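PDB 7CDH: isoaspartyl dipeptidase from Fervidobacterium islandicum, which probably hydrolyses isoaspartyl (beta-aspartyl) dipeptides at a two-zinc active site, and so is thought to take part in protein repair. Local coordinates for residues 171-176 and 211-216; 263-268 and 318-323; 353-358 and 362-367. All coordinates share one frame; numbering follows the deposited sequence.

Contact 1. Residues 171-176 and 211-216; sequences EILRIV and EKTEIP
Thr213 turns its two branches to opposite tasks: the methyl CG2 meets Leu173 CD2 tip to tip at 3.8 Å, while the hydroxyl serves its own chain in an ST turn. The contact sets helix 169-186 against the chain just after helix 204-212, on the outside of the TIM barrel, where helical geometry ends at Thr213. Threonine suits this place because one residue supplies both a turn-forming oxygen and an apolar branch. The oxygen is also hydrogen-bonded to the carbonyl of Ile209 in the last turn of the helix.

The rest is aliphatic packing. Ile215 places CG2 anti to its backbone N (CG1 is at chi1 -75°), which carries that methyl to Val176 CG1, 3.8 Å away; the two buried branched residues cross obliquely. Leu173, longer and partly exposed, spans the wider 9.0 Å separation between its CA and that of Thr213, and no polar bond joins the segments. Gln166 of a neighbouring subunit packs on both Thr213 and Ile215, making the seam part of the assembly interface. Within the turn, the amide N of Ile215 lies 3.1 Å from Thr213 OG1, with 153° at the hydrogen.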
loop_
_atom_site.group_PDB
_atom_site.type_symbol
_atom_site.label_atom_id
_atom_site.label_comp_id
_atom_site.label_asym_id
_atom_site.label_seq_id
_atom_site.Cartn_x
_atom_site.Cartn_y
_atom_site.Cartn_z
ATOM N N GLU A 171 -2.191 -14.778 -18.317
ATOM C CA GLU A 171 -2.814 -14.586 -16.982
ATOM C C GLU A 171 -3.256 -15.956 -16.456
ATOM O O GLU A 171 -2.916 -16.275 -15.291
ATOM C CB GLU A 171 -4.000 -13.630 -17.045
ATOM C CG GLU A 171 -3.652 -12.189 -17.348
ATOM C CD GLU A 171 -4.881 -11.280 -17.423
ATOM O OE1 GLU A 171 -5.781 -11.577 -18.232
ATOM O OE2 GLU A 171 -4.952 -10.287 -16.636
ATOM N N ILE A 172 -3.973 -16.739 -17.275
ATOM C CA ILE A 172 -4.372 -18.145 -16.929
ATOM C C ILE A 172 -3.135 -18.955 -16.491
ATOM O O ILE A 172 -3.218 -19.622 -15.466
ATOM C CB ILE A 172 -5.094 -18.870 -18.082
ATOM C CG1 ILE A 172 -6.387 -18.174 -18.513
ATOM C CG2 ILE A 172 -5.372 -20.308 -17.683
ATOM C CD1 ILE A 172 -7.249 -17.768 -17.332
ATOM N N LEU A 173 -2.052 -18.970 -17.270
ATOM C CA LEU A 173 -0.875 -19.834 -16.982
ATOM C C LEU A 173 -0.300 -19.482 -15.602
ATOM O O LEU A 173 0.062 -20.435 -14.845
ATOM C CB LEU A 173 0.208 -19.671 -18.057
ATOM C CG LEU A 173 -0.020 -20.435 -19.357
ATOM C CD1 LEU A 173 1.050 -20.067 -20.374
ATOM C CD2 LEU A 173 -0.046 -21.937 -19.110
ATOM N N ARG A 174 -0.190 -18.184 -15.287
ATOM C CA ARG A 174 0.355 -17.772 -13.991
ATOM C C ARG A 174 -0.530 -18.367 -12.877
ATOM O O ARG A 174 0.041 -18.986 -11.942
ATOM C CB ARG A 174 0.460 -16.255 -13.943
ATOM C CG ARG A 174 0.892 -15.693 -12.588
ATOM C CD ARG A 174 2.258 -16.113 -12.078
ATOM N NE ARG A 174 3.219 -16.306 -13.152
ATOM C CZ ARG A 174 3.778 -15.328 -13.854
ATOM N NH1 ARG A 174 3.484 -14.061 -13.587
ATOM N NH2 ARG A 174 4.627 -15.633 -14.822
ATOM N N ILE A 175 -1.861 -18.255 -13.002
ATOM C CA ILE A 175 -2.849 -18.745 -11.998
ATOM C C ILE A 175 -2.744 -20.271 -11.896
ATOM O O ILE A 175 -2.668 -20.780 -10.774
ATOM C CB ILE A 175 -4.275 -18.274 -12.357
ATOM C CG1 ILE A 175 -4.434 -16.768 -12.142
ATOM C CG2 ILE A 175 -5.343 -19.068 -11.595
ATOM C CD1 ILE A 175 -5.456 -16.168 -13.078
ATOM N N VAL A 176 -2.693 -20.978 -13.019
ATOM C CA VAL A 176 -2.600 -22.461 -12.977
ATOM C C VAL A 176 -1.264 -22.847 -12.330
ATOM O O VAL A 176 -1.272 -23.731 -11.480
ATOM C CB VAL A 176 -2.771 -23.098 -14.361
ATOM C CG1 VAL A 176 -2.504 -24.586 -14.315
ATOM C CG2 VAL A 176 -4.148 -22.836 -14.929
ATOM N N GLU A 211 -0.318 -28.477 -24.265
ATOM C CA GLU A 211 0.505 -28.626 -25.489
ATOM C C GLU A 211 1.776 -27.790 -25.348
ATOM O O GLU A 211 2.821 -28.278 -25.755
ATOM C CB GLU A 211 -0.317 -28.286 -26.734
ATOM C CG GLU A 211 -1.267 -29.414 -27.106
ATOM C CD GLU A 211 -2.463 -29.056 -27.970
ATOM O OE1 GLU A 211 -2.545 -27.906 -28.457
ATOM O OE2 GLU A 211 -3.319 -29.936 -28.153
ATOM N N LYS A 212 1.701 -26.602 -24.755
ATOM C CA LYS A 212 2.789 -25.592 -24.816
ATOM C C LYS A 212 3.583 -25.533 -23.511
ATOM O O LYS A 212 4.577 -24.806 -23.475
ATOM C CB LYS A 212 2.211 -24.208 -25.107
ATOM C CG LYS A 212 1.413 -24.077 -26.399
ATOM C CD LYS A 212 0.590 -22.793 -26.405
ATOM C CE LYS A 212 0.315 -22.223 -27.783
ATOM N NZ LYS A 212 -0.006 -20.778 -27.700
ATOM N N THR A 213 3.174 -26.243 -22.464
ATOM C CA THR A 213 3.880 -26.210 -21.163
ATOM C C THR A 213 3.935 -27.608 -20.563
ATOM O O THR A 213 3.251 -28.507 -21.063
ATOM C CB THR A 213 3.249 -25.222 -20.158
ATOM O OG1 THR A 213 2.229 -25.901 -19.436
ATOM C CG2 THR A 213 2.681 -23.969 -20.786
ATOM N N GLU A 214 4.634 -27.707 -19.436
ATOM C CA GLU A 214 4.941 -28.950 -18.689
ATOM C C GLU A 214 3.823 -29.223 -17.662
ATOM O O GLU A 214 4.043 -30.085 -16.775
ATOM C CB GLU A 214 6.286 -28.766 -17.966
ATOM C CG GLU A 214 7.402 -28.093 -18.786
ATOM C CD GLU A 214 7.375 -26.565 -18.928
ATOM O OE1 GLU A 214 6.639 -25.862 -18.169
ATOM O OE2 GLU A 214 8.075 -26.074 -19.832
ATOM N N ILE A 215 2.706 -28.481 -17.717
ATOM C CA ILE A 215 1.663 -28.514 -16.651
ATOM C C ILE A 215 0.748 -29.703 -16.909
ATOM O O ILE A 215 0.206 -29.882 -18.004
ATOM C CB ILE A 215 0.893 -27.191 -16.532
ATOM C CG1 ILE A 215 1.759 -26.123 -15.853
ATOM C CG2 ILE A 215 -0.396 -27.430 -15.777
ATOM C CD1 ILE A 215 1.230 -24.717 -15.962
ATOM N N PRO A 216 0.653 -30.621 -15.934
ATOM C CA PRO A 216 -0.133 -31.828 -16.116
ATOM C C PRO A 216 -1.626 -31.491 -16.225
ATOM O O PRO A 216 -2.094 -30.577 -15.520
ATOM C CB PRO A 216 0.131 -32.670 -14.864
ATOM C CG PRO A 216 1.264 -32.000 -14.118
ATOM C CD PRO A 216 1.355 -30.583 -14.637
#

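Contact 2. Residues 263-268 and 318-323; sequences TTIDAI and LEKGLP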
loop_
_atom_site.group_PDB
_atom_site.type_symbol
_atom_site.label_atom_id
_atom_site.label_comp_id
_atom_site.label_asym_id
_atom_site.label_seq_id
_atom_site.Cartn_x
_atom_site.Cartn_y
_atom_site.Cartn_z
ATOM N N THR A 263 -28.519 -33.398 -23.508
ATOM C CA THR A 263 -28.502 -33.197 -22.058
ATOM C C THR A 263 -27.307 -33.914 -21.449
ATOM O O THR A 263 -26.622 -34.661 -22.163
ATOM C CB THR A 263 -29.799 -33.704 -21.446
ATOM O OG1 THR A 263 -29.669 -35.124 -21.486
ATOM C CG2 THR A 263 -31.000 -33.177 -22.201
ATOM N N THR A 264 -27.098 -33.666 -20.157
ATOM C CA THR A 264 -26.132 -34.379 -19.297
ATOM C C THR A 264 -26.406 -35.897 -19.372
ATOM O O THR A 264 -25.437 -36.660 -19.378
ATOM C CB THR A 264 -26.131 -33.751 -17.898
ATOM O OG1 THR A 264 -25.460 -32.505 -18.069
ATOM C CG2 THR A 264 -25.372 -34.563 -16.872
ATOM N N ILE A 265 -27.662 -36.330 -19.422
ATOM C CA ILE A 265 -28.000 -37.782 -19.567
ATOM C C ILE A 265 -27.348 -38.335 -20.855
ATOM O O ILE A 265 -26.639 -39.366 -20.784
ATOM C CB ILE A 265 -29.524 -38.059 -19.558
ATOM C CG1 ILE A 265 -30.312 -37.275 -18.500
ATOM C CG2 ILE A 265 -29.745 -39.551 -19.389
ATOM C CD1 ILE A 265 -29.869 -37.550 -17.096
ATOM N N ASP A 266 -27.558 -37.681 -21.996
ATOM C CA ASP A 266 -26.941 -38.098 -23.279
ATOM C C ASP A 266 -25.427 -38.104 -23.105
ATOM O O ASP A 266 -24.767 -39.077 -23.520
ATOM C CB ASP A 266 -27.372 -37.193 -24.428
ATOM C CG ASP A 266 -28.881 -37.183 -24.619
ATOM O OD1 ASP A 266 -29.493 -38.306 -24.628
ATOM O OD2 ASP A 266 -29.448 -36.055 -24.719
ATOM N N ALA A 267 -24.890 -37.046 -22.510
ATOM C CA ALA A 267 -23.437 -36.878 -22.321
ATOM C C ALA A 267 -22.868 -38.093 -21.571
ATOM O O ALA A 267 -21.843 -38.645 -21.999
ATOM C CB ALA A 267 -23.197 -35.570 -21.607
ATOM N N ILE A 268 -23.495 -38.485 -20.473
ATOM C CA ILE A 268 -22.989 -39.581 -19.595
ATOM C C ILE A 268 -23.035 -40.918 -20.367
ATOM O O ILE A 268 -22.122 -41.777 -20.178
ATOM C CB ILE A 268 -23.803 -39.625 -18.287
ATOM C CG1 ILE A 268 -23.436 -38.432 -17.409
ATOM C CG2 ILE A 268 -23.636 -40.958 -17.544
ATOM C CD1 ILE A 268 -24.297 -38.295 -16.185
ATOM N N LEU A 318 -29.767 -44.426 -14.629
ATOM C CA LEU A 318 -30.164 -45.810 -14.305
ATOM C C LEU A 318 -31.313 -46.237 -15.231
ATOM O O LEU A 318 -31.232 -47.344 -15.797
ATOM C CB LEU A 318 -30.582 -45.891 -12.838
ATOM C CG LEU A 318 -29.472 -45.714 -11.812
ATOM C CD1 LEU A 318 -30.029 -45.838 -10.397
ATOM C CD2 LEU A 318 -28.324 -46.685 -12.050
ATOM N N GLU A 319 -32.334 -45.397 -15.371
ATOM C CA GLU A 319 -33.524 -45.612 -16.241
ATOM C C GLU A 319 -33.134 -45.786 -17.722
ATOM O O GLU A 319 -34.033 -46.062 -18.522
ATOM C CB GLU A 319 -34.487 -44.424 -16.143
ATOM C CG GLU A 319 -35.149 -44.271 -14.788
ATOM C CD GLU A 319 -36.042 -43.044 -14.622
ATOM O OE1 GLU A 319 -36.328 -42.325 -15.655
ATOM O OE2 GLU A 319 -36.456 -42.810 -13.453
ATOM N N LYS A 320 -31.877 -45.562 -18.094
ATOM C CA LYS A 320 -31.363 -45.841 -19.459
ATOM C C LYS A 320 -30.585 -47.174 -19.472
ATOM O O LYS A 320 -29.926 -47.481 -20.482
ATOM C CB LYS A 320 -30.513 -44.658 -19.932
ATOM C CG LYS A 320 -31.303 -43.425 -20.342
ATOM C CD LYS A 320 -30.837 -42.860 -21.668
ATOM C CE LYS A 320 -31.706 -41.731 -22.181
ATOM N NZ LYS A 320 -33.152 -42.068 -22.127
ATOM N N GLY A 321 -30.636 -47.941 -18.384
ATOM C CA GLY A 321 -30.063 -49.295 -18.312
ATOM C C GLY A 321 -28.632 -49.383 -17.798
ATOM O O GLY A 321 -28.209 -50.564 -17.551
ATOM N N LEU A 322 -27.910 -48.259 -17.609
ATOM C CA LEU A 322 -26.508 -48.282 -17.083
ATOM C C LEU A 322 -26.502 -48.879 -15.685
ATOM O O LEU A 322 -27.420 -48.672 -14.922
ATOM C CB LEU A 322 -25.877 -46.892 -17.082
ATOM C CG LEU A 322 -25.331 -46.442 -18.437
ATOM C CD1 LEU A 322 -26.473 -46.009 -19.362
ATOM C CD2 LEU A 322 -24.287 -45.331 -18.284
ATOM N N PRO A 323 -25.496 -49.699 -15.341
ATOM C CA PRO A 323 -25.398 -50.290 -14.004
ATOM C C PRO A 323 -24.980 -49.275 -12.920
ATOM O O PRO A 323 -24.161 -48.435 -13.166
ATOM C CB PRO A 323 -24.334 -51.408 -14.159
ATOM C CG PRO A 323 -23.512 -51.027 -15.375
ATOM C CD PRO A 323 -24.386 -50.107 -16.215
#
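Lys320 starts with CG anti to its carbonyl carbon and then bends twice, at chi2 (-133°) and chi4, so that its aliphatic chain runs across Ile265 at about a right angle. Ile265 for its part sets CG2 anti to the backbone N, and this methyl meets the lysine chain at CE, 4.0 Å away, and at CD. Only the methylene part of the lysine is used here, which suits a residue at the surface: the carbons cover a buried isoleucine while the amine stays beyond it. NZ is 5.8 Å from Asp266 OD1, too far for a salt bridge, although the opposite charges would probably attract weakly.

A second, looser contact lies further along the helix, where Ile268 CG2 stands 4.5 Å from Leu322 CD2. Val317 of helix 309-318 touches both of these residues.

In the TIM barrel, helix 264-273 belongs to the beta-alpha-beta crossover between the parallel strands 245-248 and 280-283, and the facing residues 318-323 link helix 309-318 to helix 324-327. The start of helix 264-273 is secured by a capping box. Thr263 N gives a bond of 3.1 Å to Asp266 OD2, reaching the carboxylate on its anti side and 24° out of its plane; the return bond, from Asp266 N to Thr263 OG1, is weak. Short polar side chains suit both places, being able to fold back on the first turn.

In the other segment, residues 318-321 make a type I turn closed by Gly321 N and Leu318 O at 2.7 Å. Gly321 takes a positive phi of 92°, where a beta carbon would press against the carbonyl oxygen of Lys320.

Contact 3. Residues 353-358 and 362-367; sequences DFILVD and FEIVSV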
loop_
_atom_site.group_PDB
_atom_site.type_symbol
_atom_site.label_atom_id
_atom_site.label_comp_id
_atom_site.label_asym_id
_atom_site.label_seq_id
_atom_site.Cartn_x
_atom_site.Cartn_y
_atom_site.Cartn_z
ATOM N N ASP A 353 -18.837 -42.081 5.263
ATOM C CA ASP A 353 -19.877 -41.276 4.581
ATOM C C ASP A 353 -20.644 -42.200 3.640
ATOM O O ASP A 353 -20.002 -42.706 2.674
ATOM C CB ASP A 353 -19.273 -40.117 3.784
ATOM C CG ASP A 353 -18.313 -39.212 4.542
ATOM O OD1 ASP A 353 -18.325 -39.235 5.800
ATOM O OD2 ASP A 353 -17.575 -38.456 3.843
ATOM N N PHE A 354 -21.947 -42.382 3.890
ATOM C CA PHE A 354 -22.832 -43.374 3.217
ATOM C C PHE A 354 -24.235 -42.816 3.006
ATOM O O PHE A 354 -24.658 -41.958 3.778
ATOM C CB PHE A 354 -23.085 -44.603 4.090
ATOM C CG PHE A 354 -21.889 -45.189 4.794
ATOM C CD1 PHE A 354 -20.748 -45.535 4.093
ATOM C CD2 PHE A 354 -21.932 -45.449 6.152
ATOM C CE1 PHE A 354 -19.644 -46.052 4.749
ATOM C CE2 PHE A 354 -20.840 -46.002 6.801
ATOM C CZ PHE A 354 -19.701 -46.305 6.094
ATOM N N ILE A 355 -24.937 -43.291 1.980
ATOM C CA ILE A 355 -26.412 -43.116 1.888
ATOM C C ILE A 355 -27.053 -44.507 1.826
ATOM O O ILE A 355 -26.442 -45.481 1.346
ATOM C CB ILE A 355 -26.840 -42.213 0.712
ATOM C CG1 ILE A 355 -26.426 -42.783 -0.640
ATOM C CG2 ILE A 355 -26.325 -40.800 0.904
ATOM C CD1 ILE A 355 -27.059 -42.092 -1.847
ATOM N N LEU A 356 -28.250 -44.595 2.356
ATOM C CA LEU A 356 -29.070 -45.815 2.307
ATOM C C LEU A 356 -30.259 -45.498 1.421
ATOM O O LEU A 356 -30.969 -44.528 1.683
ATOM C CB LEU A 356 -29.463 -46.178 3.733
ATOM C CG LEU A 356 -28.339 -46.798 4.555
ATOM C CD1 LEU A 356 -28.641 -46.702 6.034
ATOM C CD2 LEU A 356 -28.129 -48.257 4.152
ATOM N N VAL A 357 -30.401 -46.257 0.353
ATOM C CA VAL A 357 -31.466 -46.060 -0.659
ATOM C C VAL A 357 -32.428 -47.247 -0.584
ATOM O O VAL A 357 -32.016 -48.363 -0.252
ATOM C CB VAL A 357 -30.756 -45.895 -2.001
ATOM C CG1 VAL A 357 -31.703 -45.964 -3.172
ATOM C CG2 VAL A 357 -29.979 -44.591 -1.987
ATOM N N ASP A 358 -33.705 -47.003 -0.791
ATOM C CA ASP A 358 -34.721 -48.077 -0.887
ATOM C C ASP A 358 -34.518 -48.813 -2.227
ATOM O O ASP A 358 -34.458 -48.135 -3.267
ATOM C CB ASP A 358 -36.102 -47.452 -0.744
ATOM C CG ASP A 358 -37.181 -48.498 -0.673
ATOM O OD1 ASP A 358 -37.526 -49.053 -1.763
ATOM O OD2 ASP A 358 -37.619 -48.773 0.472
ATOM N N PHE A 362 -35.908 -46.343 -4.742
ATOM C CA PHE A 362 -34.609 -45.644 -4.930
ATOM C C PHE A 362 -34.644 -44.259 -4.250
ATOM O O PHE A 362 -33.917 -43.362 -4.631
ATOM C CB PHE A 362 -34.256 -45.561 -6.416
ATOM C CG PHE A 362 -33.258 -46.597 -6.832
ATOM C CD1 PHE A 362 -33.645 -47.918 -7.011
ATOM C CD2 PHE A 362 -31.936 -46.258 -7.041
ATOM C CE1 PHE A 362 -32.727 -48.878 -7.402
ATOM C CE2 PHE A 362 -31.016 -47.218 -7.431
ATOM C CZ PHE A 362 -31.412 -48.528 -7.603
ATOM N N GLU A 363 -35.464 -44.108 -3.227
ATOM C CA GLU A 363 -35.584 -42.874 -2.432
ATOM C C GLU A 363 -34.499 -42.914 -1.355
ATOM O O GLU A 363 -34.256 -44.010 -0.798
ATOM C CB GLU A 363 -37.011 -42.787 -1.895
ATOM C CG GLU A 363 -38.048 -42.594 -2.994
ATOM C CD GLU A 363 -38.434 -41.150 -3.283
ATOM O OE1 GLU A 363 -39.063 -40.528 -2.393
ATOM O OE2 GLU A 363 -38.113 -40.646 -4.390
ATOM N N ILE A 364 -33.827 -41.782 -1.106
ATOM C CA ILE A 364 -32.800 -41.710 -0.027
ATOM C C ILE A 364 -33.538 -41.808 1.317
ATOM O O ILE A 364 -34.450 -41.007 1.556
ATOM C CB ILE A 364 -31.898 -40.457 -0.154
ATOM C CG1 ILE A 364 -30.944 -40.578 -1.341
ATOM C CG2 ILE A 364 -31.110 -40.203 1.132
ATOM C CD1 ILE A 364 -30.580 -39.264 -1.937
ATOM N N VAL A 365 -33.190 -42.764 2.172
ATOM C CA VAL A 365 -33.919 -42.915 3.463
ATOM C C VAL A 365 -32.946 -42.711 4.615
ATOM O O VAL A 365 -33.412 -42.418 5.712
ATOM C CB VAL A 365 -34.668 -44.268 3.563
ATOM C CG1 VAL A 365 -35.719 -44.414 2.463
ATOM C CG2 VAL A 365 -33.719 -45.455 3.540
ATOM N N SER A 366 -31.655 -42.932 4.431
ATOM C CA SER A 366 -30.716 -42.599 5.521
ATOM C C SER A 366 -29.412 -42.037 4.958
ATOM O O SER A 366 -29.046 -42.362 3.807
ATOM C CB SER A 366 -30.549 -43.772 6.445
ATOM O OG SER A 366 -31.804 -44.075 7.033
ATOM N N VAL A 367 -28.803 -41.133 5.719
ATOM C CA VAL A 367 -27.592 -40.384 5.296
ATOM C C VAL A 367 -26.640 -40.328 6.473
ATOM O O VAL A 367 -27.065 -39.895 7.531
ATOM C CB VAL A 367 -27.910 -38.977 4.792
ATOM C CG1 VAL A 367 -26.637 -38.294 4.328
ATOM C CG2 VAL A 367 -28.915 -39.023 3.671
#
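Leu356 and Ser366 form the hydrogen-bonded pair of an antiparallel beta hairpin, in the beta-rich part of the enzyme beside the barrel, and with Val365 they make a classic beta bulge, Val365 and Ser366 both facing Leu356. Among the backbone bonds, Leu356 N reaches Ser366 O at 2.8 Å, while Leu356 O accepts from two amides, Val365 N at 2.9 Å and Ser366 N at 3.3 Å. Val365, the extra residue, shifts the register by one; beyond it Val357 pairs with Ile364. Toward the turn, Asp358 N bonds to Glu363 O and Phe362 N to Asp358 O.

Apolar packing differs on the two faces. Ile355 and Val367 lie side by side, pointing the same way, and Val357 CG2 meets Ile364 CG1 at 4.2 Å; branched residues suit extended strands. On the other face the slim Ser366 makes room for Leu356, whose CD1 covers its CB.

Val357 holds CG1 anti to the backbone N (chi1 168°), which sets that methyl obliquely against the Phe362 ring; the ring also touches Leu318. With an alanine here, Val357 would probably lose the ring's cover and a gap would open toward Leu318.

Of the polar side chains, Ser366 OG donates to Val365 O at 2.7 Å, from above the carbonyl plane.

From the N terminus, contact 1 comes first, closing a loop of 34 residues that includes strand 191-196 and the zinc ligand His195; it ties helix 169-186 to the chain after helix 204-212. Contact 2 then closes a 49-residue excursion through strand 280-283 and, just after it, the zinc ligand Asp285, tying the start of helix 264-273 to the loop after helix 309-318. Contact 3 closes a tight hairpin with three residues between its segments. The three follow in series; none nests in or crosses another. Contacts 1 and 3 lie on opposite sides of the chain's centre. Contacts 2 and 3 meet directly through Leu318 CD1 and Phe362 CE2, joining helix 309-318 to the hairpin.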